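PDB 1DVP: hepatocyte growth factor-regulated tyrosine kinase substrate from Drosophila melanogaster, which binds ubiquitin and phosphatidylinositol, is essential for endosome membrane invagination and multivesicular body formation, and promotes degradation of active tyrosine kinase receptors. Local coordinates for residues E95-P98 and V102-K105. Sequence-based numbering, arbitrary orientation.
Sequences ESTP and VRQK
The carbonyl O of Thr-97 accepts a hydrogen bond from NH2 of Arg-103 at 2.8 Å, short but weak because the N-H···O angle is only 122°. The same nitrogen lies 3.7 Å from O of Glu-95, which comes to the edge of the guanidinium near its plane. Arginine suits this place because its planar head can serve several acceptors at once: NE makes a weak hydrogen bond to the carbonyl of Leu-94, and NH1 a salt bridge to Glu-100. The chain reaches them by leaving the backbone with CG opposite the backbone N and then bending at chi3 (-48°), which turns the head back to the end of helix 84-96, where backbone carbonyls have run out of helical partners. The positive charge there probably also complements the negative end of the helix dipole.

Thr-97, the first residue to leave helical geometry, puts its two branches to different uses. Its methyl CG2 lies over one face of the guanidinium, toward the rim, 3.8 Å from NH2, and also meets CB of Arg-103 at 3.9 Å. With chi1 at -174°, OG1 is turned instead to Val-102, standing 3.8 Å from its CB, and accepts a weak hydrogen bond from the backbone N of His-99. A beta-branched residue with one methyl and one hydroxyl can thus pack and bond at the same turn. Val-102, compact and apolar, packs against this hydroxyl and is itself buried, touching Ser-59 and Leu-63.

Within the VHS domain, a superhelix of helices, this contact spans the short link joining helix 84-96 to helix 100-116, with helix 56-72 packed against the Val-102 side.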
# COMPACT_ATOMS: atom_id res chain seq x y z
N GLU A 95 12.18 38.89 16.28
CA GLU A 95 13.24 39.74 16.77
C GLU A 95 13.09 40.13 18.24
O GLU A 95 14.07 40.42 18.91
CB GLU A 95 13.32 40.99 15.90
CG GLU A 95 14.74 41.38 15.57
CD GLU A 95 14.83 42.02 14.22
OE1 GLU A 95 14.75 41.28 13.20
OE2 GLU A 95 14.98 43.26 14.17
N SER A 96 11.86 40.11 18.75
CA SER A 96 11.63 40.49 20.13
C SER A 96 11.17 39.39 21.08
O SER A 96 10.96 39.66 22.25
CB SER A 96 10.65 41.67 20.20
OG SER A 96 9.33 41.28 19.86
N THR A 97 11.01 38.15 20.61
CA THR A 97 10.56 37.08 21.50
C THR A 97 11.66 36.65 22.46
O THR A 97 12.82 36.47 22.08
CB THR A 97 10.11 35.81 20.71
OG1 THR A 97 9.56 34.85 21.63
CG2 THR A 97 11.28 35.19 19.99
N PRO A 98 11.31 36.47 23.75
CA PRO A 98 12.27 36.05 24.77
C PRO A 98 12.78 34.63 24.55
O PRO A 98 13.84 34.25 25.05
CB PRO A 98 11.46 36.17 26.07
CG PRO A 98 10.03 35.98 25.62
CD PRO A 98 9.99 36.76 24.34
N VAL A 102 11.62 29.86 19.72
CA VAL A 102 10.55 30.49 18.97
C VAL A 102 11.12 31.26 17.78
O VAL A 102 10.57 31.20 16.67
CB VAL A 102 9.76 31.48 19.84
CG1 VAL A 102 8.64 32.10 19.03
CG2 VAL A 102 9.20 30.78 21.07
N ARG A 103 12.20 32.00 18.03
CA ARG A 103 12.86 32.80 17.00
C ARG A 103 13.46 31.93 15.88
O ARG A 103 13.38 32.29 14.69
CB ARG A 103 13.95 33.67 17.63
CG ARG A 103 14.97 34.17 16.62
CD ARG A 103 16.02 35.06 17.28
NE ARG A 103 15.38 36.07 18.11
CZ ARG A 103 15.30 36.02 19.44
NH1 ARG A 103 15.83 35.01 20.11
NH2 ARG A 103 14.66 36.98 20.09
N GLN A 104 14.06 30.81 16.27
CA GLN A 104 14.65 29.87 15.32
C GLN A 104 13.59 29.25 14.42
O GLN A 104 13.78 29.11 13.21
CB GLN A 104 15.39 28.74 16.06
CG GLN A 104 16.79 29.13 16.55
CD GLN A 104 17.48 30.07 15.58
OE1 GLN A 104 17.41 31.28 15.74
NE2 GLN A 104 18.13 29.53 14.56
N LYS A 105 12.45 28.89 15.01
CA LYS A 105 11.39 28.27 14.24
C LYS A 105 10.81 29.25 13.24
O LYS A 105 10.49 28.88 12.11
CB LYS A 105 10.29 27.73 15.18
CG LYS A 105 9.13 27.02 14.46
CD LYS A 105 9.59 25.78 13.69
CE LYS A 105 8.42 25.22 12.85
NZ LYS A 105 8.76 23.91 12.20